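Local structure of peptidoglycan glycosyltransferase (Eggerthella lenta, 4MNR) at residues A124-D138 with P423-E435. The protein belongs to the penicillin-binding proteins and carries a transpeptidase domain of the beta-lactamase-like fold together with a region related to penicillin-binding protein dimerisation domains. Sequence-based numbering, arbitrary orientation. Where two conformers were deposited one is given.
Sequences ALAGRKGACVVMDPD and PRVVVAIVIEDGE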
ATOM      1  N   ALA A 124      -7.258 -10.733  -7.657  1.00 12.38           N
ATOM      2  CA  ALA A 124      -5.802 -10.858  -7.649  1.00 11.23           C
ATOM      3  C   ALA A 124      -5.346 -11.581  -6.390  1.00 10.44           C
ATOM      4  O   ALA A 124      -4.384 -12.352  -6.425  1.00 15.46           O
ATOM      5  CB  ALA A 124      -5.147  -9.492  -7.740  1.00 14.44           C
ATOM      6  N   LEU A 125      -6.066 -11.361  -5.290  1.00 10.34           N
ATOM      7  CA  LEU A 125      -5.706 -11.935  -3.996  1.00 10.35           C
ATOM      8  C   LEU A 125      -6.413 -13.250  -3.683  1.00 11.97           C
ATOM      9  O   LEU A 125      -6.150 -13.851  -2.644  1.00 13.81           O
ATOM     10  CB  LEU A 125      -6.077 -10.954  -2.879  1.00  9.35           C
ATOM     11  CG  LEU A 125      -5.426  -9.573  -2.941  1.00  9.55           C
ATOM     12  CD1 LEU A 125      -6.047  -8.657  -1.894  1.00 12.53           C
ATOM     13  CD2 LEU A 125      -3.949  -9.725  -2.729  1.00 13.49           C
ATOM     14  N   ALA A 126      -7.316 -13.688  -4.554  1.00 14.54           N
ATOM     15  CA  ALA A 126      -8.154 -14.845  -4.242  1.00 16.97           C
ATOM     16  C   ALA A 126      -7.333 -16.103  -3.927  1.00 16.23           C
ATOM     17  O   ALA A 126      -6.483 -16.511  -4.713  1.00 16.57           O
ATOM     18  CB  ALA A 126      -9.139 -15.113  -5.378  1.00 19.14           C
ATOM     19  N   GLY A 127      -7.579 -16.699  -2.764  1.00 11.96           N
ATOM     20  CA  GLY A 127      -6.867 -17.905  -2.369  1.00 12.93           C
ATOM     21  C   GLY A 127      -5.502 -17.625  -1.762  1.00 12.66           C
ATOM     22  O   GLY A 127      -4.760 -18.558  -1.433  1.00 13.53           O
ATOM     23  N   ARG A 128      -5.185 -16.342  -1.598  1.00 12.01           N
ATOM     24  CA  ARG A 128      -3.903 -15.934  -1.045  1.00 14.65           C
ATOM     25  C   ARG A 128      -4.105 -15.160   0.246  1.00 14.27           C
ATOM     26  O   ARG A 128      -5.230 -14.866   0.644  1.00 12.06           O
ATOM     27  CB  ARG A 128      -3.194 -14.994  -2.016  1.00 19.91           C
ATOM     28  CG  ARG A 128      -3.220 -15.435  -3.462  1.00 26.46           C
ATOM     29  CD  ARG A 128      -1.885 -15.990  -3.836  1.00 28.17           C
ATOM     30  NE  ARG A 128      -1.807 -16.428  -5.224  1.00 27.45           N
ATOM     31  CZ  ARG A 128      -0.706 -16.944  -5.749  1.00 23.98           C
ATOM     32  NH1 ARG A 128       0.374 -17.059  -4.993  1.00 21.84           N
ATOM     33  NH2 ARG A 128      -0.679 -17.340  -7.015  1.00 24.63           N
ATOM     34  N   LYS A 129      -2.989 -14.840   0.893  1.00 12.08           N
ATOM     35  CA  LYS A 129      -2.963 -13.908   2.000  1.00 11.73           C
ATOM     36  C   LYS A 129      -2.243 -12.651   1.505  1.00  9.59           C
ATOM     37  O   LYS A 129      -1.166 -12.731   0.904  1.00 12.92           O
ATOM     38  CB  LYS A 129      -2.181 -14.532   3.140  1.00 17.08           C
ATOM     39  CG  LYS A 129      -2.489 -13.986   4.495  1.00 29.66           C
ATOM     40  CD  LYS A 129      -2.312 -15.088   5.526  1.00 37.16           C
ATOM     41  CE  LYS A 129      -3.206 -16.265   5.186  1.00 45.45           C
ATOM     42  NZ  LYS A 129      -3.238 -17.294   6.267  1.00 49.76           N
ATOM     43  N   GLY A 130      -2.829 -11.490   1.748  1.00  8.84           N
ATOM     44  CA  GLY A 130      -2.179 -10.255   1.331  1.00  9.96           C
ATOM     45  C   GLY A 130      -3.142  -9.101   1.188  1.00 10.36           C
ATOM     46  O   GLY A 130      -4.232  -9.111   1.767  1.00  9.21           O
ATOM     47  N   ALA A 131      -2.753  -8.099   0.407  1.00  7.39           N
ATOM     48  CA  ALA A 131      -3.570  -6.907   0.289  1.00  8.68           C
ATOM     49  C   ALA A 131      -3.250  -6.139  -0.963  1.00  8.85           C
ATOM     50  O   ALA A 131      -2.147  -6.255  -1.511  1.00  9.03           O
ATOM     51  CB  ALA A 131      -3.358  -6.003   1.502  1.00  8.44           C
ATOM     52  N   CYS A 132      -4.213  -5.332  -1.399  1.00  6.10           N
ATOM     53  CA  CYS A 132      -4.037  -4.523  -2.597  1.00  9.05           C
ATOM     54  C   CYS A 132      -4.727  -3.179  -2.426  1.00 11.62           C
ATOM     55  O   CYS A 132      -5.871  -3.128  -1.964  1.00 11.39           O
ATOM     56  CB  CYS A 132      -4.610  -5.273  -3.794  1.00 10.11           C
ATOM     57  SG  CYS A 132      -4.494  -4.351  -5.351  1.00 12.23           S
ATOM     58  N   VAL A 133      -4.033  -2.093  -2.775  1.00  5.57           N
ATOM     59  CA  VAL A 133      -4.614  -0.757  -2.738  1.00  7.93           C
ATOM     60  C   VAL A 133      -4.422  -0.108  -4.110  1.00  9.52           C
ATOM     61  O   VAL A 133      -3.339  -0.185  -4.678  1.00  9.73           O
ATOM     62  CB  VAL A 133      -3.941   0.123  -1.654  1.00 10.20           C
ATOM     63  CG1 VAL A 133      -4.423   1.579  -1.758  1.00 10.72           C
ATOM     64  CG2 VAL A 133      -4.198  -0.443  -0.254  1.00 11.22           C
ATOM     65  N   VAL A 134      -5.482   0.492  -4.651  1.00  6.08           N
ATOM     66  CA  VAL A 134      -5.404   1.206  -5.919  1.00  7.46           C
ATOM     67  C   VAL A 134      -5.836   2.628  -5.616  1.00  8.97           C
ATOM     68  O   VAL A 134      -6.862   2.841  -4.980  1.00  9.68           O
ATOM     69  CB  VAL A 134      -6.366   0.614  -6.969  1.00  7.42           C
ATOM     70  CG1 VAL A 134      -6.271   1.383  -8.262  1.00  7.99           C
ATOM     71  CG2 VAL A 134      -6.063  -0.862  -7.224  1.00  9.75           C
HETATM   72  N   MSE A 135      -5.050   3.590  -6.084  0.60  6.61           N
HETATM   73  CA  MSE A 135      -5.297   4.997  -5.795  0.60  8.08           C
HETATM   74  C   MSE A 135      -5.276   5.827  -7.063  0.60  9.09           C
HETATM   75  O   MSE A 135      -4.645   5.456  -8.062  0.60  9.20           O
HETATM   76  CB  MSE A 135      -4.221   5.543  -4.849  0.60  9.36           C
HETATM   77  CG  MSE A 135      -4.077   4.776  -3.555  0.60 12.83           C
HETATM   78 SE   MSE A 135      -3.044   5.748  -2.224  0.50 16.04          SE
HETATM   79  CE  MSE A 135      -4.452   6.954  -1.692  0.60 12.82           C
ATOM     80  N   ASP A 136      -5.964   6.963  -7.013  1.00  9.75           N
ATOM     81  CA  ASP A 136      -5.802   7.998  -8.035  1.00 10.30           C
ATOM     82  C   ASP A 136      -4.732   8.944  -7.511  1.00 11.36           C
ATOM     83  O   ASP A 136      -4.942   9.624  -6.513  1.00 10.66           O
ATOM     84  CB  ASP A 136      -7.108   8.766  -8.246  1.00 10.82           C
ATOM     85  CG  ASP A 136      -6.979   9.876  -9.296  1.00 16.51           C
ATOM     86  OD1 ASP A 136      -5.840  10.240  -9.686  1.00 15.60           O
ATOM     87  OD2 ASP A 136      -8.023  10.403  -9.741  1.00 20.02           O
ATOM     88  N   PRO A 137      -3.574   8.997  -8.182  1.00 10.12           N
ATOM     89  CA  PRO A 137      -2.467   9.783  -7.625  1.00 11.15           C
ATOM     90  C   PRO A 137      -2.727  11.284  -7.648  1.00 13.59           C
ATOM     91  O   PRO A 137      -2.059  12.033  -6.948  1.00 16.00           O
ATOM     92  CB  PRO A 137      -1.280   9.426  -8.538  1.00 11.47           C
ATOM     93  CG  PRO A 137      -1.921   8.996  -9.819  1.00 11.47           C
ATOM     94  CD  PRO A 137      -3.222   8.342  -9.455  1.00 10.15           C
ATOM     95  N   ASP A 138      -3.693  11.722  -8.443  0.57 12.98           N
ATOM     96  CA  ASP A 138      -3.939  13.151  -8.578  0.57 14.40           C
ATOM     97  C   ASP A 138      -4.830  13.700  -7.462  0.57 12.54           C
ATOM     98  O   ASP A 138      -4.835  14.910  -7.207  0.57 14.10           O
ATOM     99  CB  ASP A 138      -4.522  13.468  -9.958  0.57 19.44           C
ATOM    100  CG  ASP A 138      -3.508  13.279 -11.082  0.57 30.38           C
ATOM    101  OD1 ASP A 138      -2.357  13.749 -10.938  0.57 33.98           O
ATOM    102  OD2 ASP A 138      -3.860  12.655 -12.108  0.57 34.86           O
ATOM    103  N   PRO A 423       0.614   9.433 -14.912  1.00 15.23           N
ATOM    104  CA  PRO A 423      -0.229   8.332 -14.437  1.00 12.78           C
ATOM    105  C   PRO A 423      -1.625   8.717 -13.971  1.00 12.85           C
ATOM    106  O   PRO A 423      -1.819   9.798 -13.406  1.00 16.10           O
ATOM    107  CB  PRO A 423       0.577   7.751 -13.266  1.00 14.72           C
ATOM    108  CG  PRO A 423       2.000   8.113 -13.602  1.00 14.63           C
ATOM    109  CD  PRO A 423       1.926   9.465 -14.235  1.00 14.58           C
ATOM    110  N   ARG A 424      -2.580   7.825 -14.225  1.00 12.92           N
ATOM    111  CA  ARG A 424      -3.961   7.998 -13.799  1.00 14.86           C
ATOM    112  C   ARG A 424      -4.324   7.014 -12.704  1.00 11.17           C
ATOM    113  O   ARG A 424      -5.398   7.113 -12.094  1.00 16.09           O
ATOM    114  CB  ARG A 424      -4.906   7.791 -14.987  1.00 16.23           C
ATOM    115  CG  ARG A 424      -4.734   8.799 -16.114  1.00 23.73           C
ATOM    116  CD  ARG A 424      -5.190  10.168 -15.667  1.00 30.68           C
ATOM    117  NE  ARG A 424      -4.983  11.171 -16.708  1.00 44.30           N
ATOM    118  CZ  ARG A 424      -3.978  12.038 -16.715  1.00 50.34           C
ATOM    119  NH1 ARG A 424      -3.089  12.030 -15.729  1.00 53.21           N
ATOM    120  NH2 ARG A 424      -3.865  12.918 -17.703  1.00 54.32           N
ATOM    121  N   VAL A 425      -3.431   6.057 -12.445  1.00 10.11           N
ATOM    122  CA  VAL A 425      -3.679   5.040 -11.434  1.00 10.37           C
ATOM    123  C   VAL A 425      -2.362   4.542 -10.855  1.00 10.53           C
ATOM    124  O   VAL A 425      -1.366   4.457 -11.569  1.00  9.68           O
ATOM    125  CB  VAL A 425      -4.488   3.847 -12.012  1.00 15.56           C
ATOM    126  CG1 VAL A 425      -3.748   3.174 -13.144  1.00 18.83           C
ATOM    127  CG2 VAL A 425      -4.798   2.845 -10.933  1.00 17.43           C
ATOM    128  N   VAL A 426      -2.361   4.267  -9.553  1.00  7.88           N
ATOM    129  CA  VAL A 426      -1.244   3.634  -8.863  1.00  7.55           C
ATOM    130  C   VAL A 426      -1.765   2.380  -8.169  1.00  9.14           C
ATOM    131  O   VAL A 426      -2.843   2.395  -7.586  1.00  9.67           O
ATOM    132  CB  VAL A 426      -0.600   4.606  -7.815  1.00  8.84           C
ATOM    133  CG1 VAL A 426       0.343   3.863  -6.843  1.00 10.46           C
ATOM    134  CG2 VAL A 426       0.141   5.716  -8.530  1.00 12.81           C
ATOM    135  N   VAL A 427      -1.026   1.278  -8.257  0.60  8.40           N
ATOM    136  CA  VAL A 427      -1.409   0.054  -7.544  0.60  9.35           C
ATOM    137  C   VAL A 427      -0.266  -0.451  -6.653  0.60  9.29           C
ATOM    138  O   VAL A 427       0.885  -0.483  -7.086  0.60  9.71           O
ATOM    139  CB  VAL A 427      -1.817  -1.081  -8.516  0.60  9.00           C
ATOM    140  CG1 VAL A 427      -2.252  -2.319  -7.732  0.60  7.99           C
ATOM    141  CG2 VAL A 427      -2.945  -0.636  -9.440  0.60 10.82           C
ATOM    142  N   ALA A 428      -0.585  -0.839  -5.416  1.00  7.09           N
ATOM    143  CA  ALA A 428       0.378  -1.483  -4.514  1.00  7.48           C
ATOM    144  C   ALA A 428      -0.250  -2.806  -4.104  1.00  8.57           C
ATOM    145  O   ALA A 428      -1.421  -2.851  -3.731  1.00  9.83           O
ATOM    146  CB  ALA A 428       0.644  -0.625  -3.274  1.00  7.43           C
ATOM    147  N   ILE A 429       0.522  -3.880  -4.193  1.00  8.89           N
ATOM    148  CA  ILE A 429      -0.008  -5.194  -3.845  1.00  7.13           C
ATOM    149  C   ILE A 429       1.074  -5.985  -3.141  1.00  8.04           C
ATOM    150  O   ILE A 429       2.254  -5.902  -3.505  1.00  7.84           O
ATOM    151  CB  ILE A 429      -0.522  -5.945  -5.102  1.00  7.98           C
ATOM    152  CG1 ILE A 429      -1.111  -7.312  -4.733  1.00 10.21           C
ATOM    153  CG2 ILE A 429       0.574  -6.129  -6.121  1.00 10.30           C
ATOM    154  CD1 ILE A 429      -1.952  -7.925  -5.884  1.00 12.58           C
ATOM    155  N   VAL A 430       0.685  -6.710  -2.097  1.00  7.18           N
ATOM    156  CA  VAL A 430       1.596  -7.669  -1.477  1.00  7.33           C
ATOM    157  C   VAL A 430       0.908  -9.023  -1.430  1.00 10.20           C
ATOM    158  O   VAL A 430      -0.268  -9.133  -1.061  1.00  8.44           O
ATOM    159  CB  VAL A 430       2.070  -7.247  -0.056  1.00  7.53           C
ATOM    160  CG1 VAL A 430       0.872  -7.072   0.882  1.00  7.97           C
ATOM    161  CG2 VAL A 430       3.075  -8.293   0.489  1.00  8.41           C
ATOM    162  N   ILE A 431       1.627 -10.050  -1.856  1.00  8.76           N
ATOM    163  CA  ILE A 431       1.148 -11.424  -1.727  1.00  9.36           C
ATOM    164  C   ILE A 431       2.054 -12.135  -0.728  1.00 12.49           C
ATOM    165  O   ILE A 431       3.228 -12.378  -1.010  1.00 12.48           O
ATOM    166  CB  ILE A 431       1.251 -12.184  -3.066  1.00  9.48           C
ATOM    167  CG1 ILE A 431       0.492 -11.450  -4.174  1.00 17.50           C
ATOM    168  CG2 ILE A 431       0.735 -13.615  -2.898  1.00 12.45           C
ATOM    169  CD1 ILE A 431      -0.984 -11.392  -3.962  1.00 17.24           C
ATOM    170  N   GLU A 432       1.523 -12.488   0.436  1.00 10.57           N
ATOM    171  CA  GLU A 432       2.349 -13.163   1.441  1.00 11.73           C
ATOM    172  C   GLU A 432       2.766 -14.575   1.005  1.00 12.91           C
ATOM    173  O   GLU A 432       1.967 -15.327   0.433  1.00 13.58           O
ATOM    174  CB  GLU A 432       1.633 -13.235   2.790  1.00 13.18           C
ATOM    175  CG  GLU A 432       1.309 -11.870   3.390  1.00 14.90           C
ATOM    176  CD  GLU A 432       0.525 -11.970   4.679  1.00 21.80           C
ATOM    177  OE1 GLU A 432       0.795 -12.887   5.490  1.00 24.50           O
ATOM    178  OE2 GLU A 432      -0.374 -11.128   4.880  1.00 20.65           O
ATOM    179  N   ASP A 433       4.021 -14.921   1.275  1.00 13.77           N
ATOM    180  CA  ASP A 433       4.536 -16.258   0.947  1.00 15.95           C
ATOM    181  C   ASP A 433       4.309 -16.601  -0.520  1.00 15.07           C
ATOM    182  O   ASP A 433       3.906 -17.718  -0.845  1.00 20.22           O
ATOM    183  CB  ASP A 433       3.876 -17.312   1.836  1.00 18.54           C
ATOM    184  CG  ASP A 433       3.921 -16.935   3.300  1.00 25.99           C
ATOM    185  OD1 ASP A 433       5.033 -16.644   3.791  1.00 25.81           O
ATOM    186  OD2 ASP A 433       2.850 -16.896   3.945  1.00 28.88           O
ATOM    187  N   GLY A 434       4.551 -15.634  -1.395  1.00 15.38           N
ATOM    188  CA  GLY A 434       4.249 -15.799  -2.806  1.00 16.49           C
ATOM    189  C   GLY A 434       5.417 -16.313  -3.616  1.00 20.69           C
ATOM    190  O   GLY A 434       6.568 -16.144  -3.228  1.00 20.11           O
ATOM    191  N   GLU A 435       5.116 -16.968  -4.734  1.00 20.94           N
ATOM    192  CA  GLU A 435       6.141 -17.397  -5.685  1.00 22.27           C
ATOM    193  C   GLU A 435       6.864 -16.159  -6.190  1.00 23.09           C
ATOM    194  O   GLU A 435       6.296 -15.075  -6.186  1.00 21.14           O
ATOM    195  CB  GLU A 435       5.487 -18.120  -6.866  1.00 30.96           C
ATOM    196  CG  GLU A 435       4.633 -19.315  -6.480  1.00 35.64           C
ATOM    197  CD  GLU A 435       3.222 -18.950  -6.027  1.00 36.54           C
ATOM    198  OE1 GLU A 435       2.886 -17.747  -5.980  1.00 30.48           O
ATOM    199  OE2 GLU A 435       2.438 -19.876  -5.721  1.00 43.13           O
TER
HETATM  200  O   HOH W   1       0.690 -17.010  -2.189  1.00 35.20           O
HETATM  201  O   HOH W   2      -0.476 -16.079   0.093  1.00 19.56           O
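Ala131, Val133 and Met135 each exchange a pair of backbone hydrogen bonds with Val430, Ala428 and Val426, joining strands 130-135 and 425-431 as antiparallel neighbours inside the five-stranded sheet of the penicillin-binding transpeptidase fold. One face of this pairing carries Cys132, Val134, Val427, Ile429 and Ile431, and helix 438-453 packs on it through Val446 and Leu447. There Val427, in one of its two conformers, lies side by side with Val134, CG2 to CG2 at 3.8 Å, while Val134 CG1 presses tightly on Val425 CG2 at 3.4 Å. Leu125, next to Ala124 of helix 115-125, sets CD2 3.6 Å from Ile431 CD1. With CG1 anti to the backbone N (chi1 -179°) and the chain extended beyond it, Ile429 brings CD1 to Ala124 CB. Next to Ile431, Glu432 N donates to Lys129 O at 2.7 Å, and the Glu432 side chain lies against Lys129 CG; its OE2 is held by Arg175 and Tyr181. A water bridges Lys129 N and Glu432 O. Arg128 rests CD on Ile431 CG2, and its NH1 reaches the syn lone pair of Glu435 OE1 at 2.8 Å, a nearly straight in-plane salt bridge although guanidinium and carboxylate planes stand 83° apart.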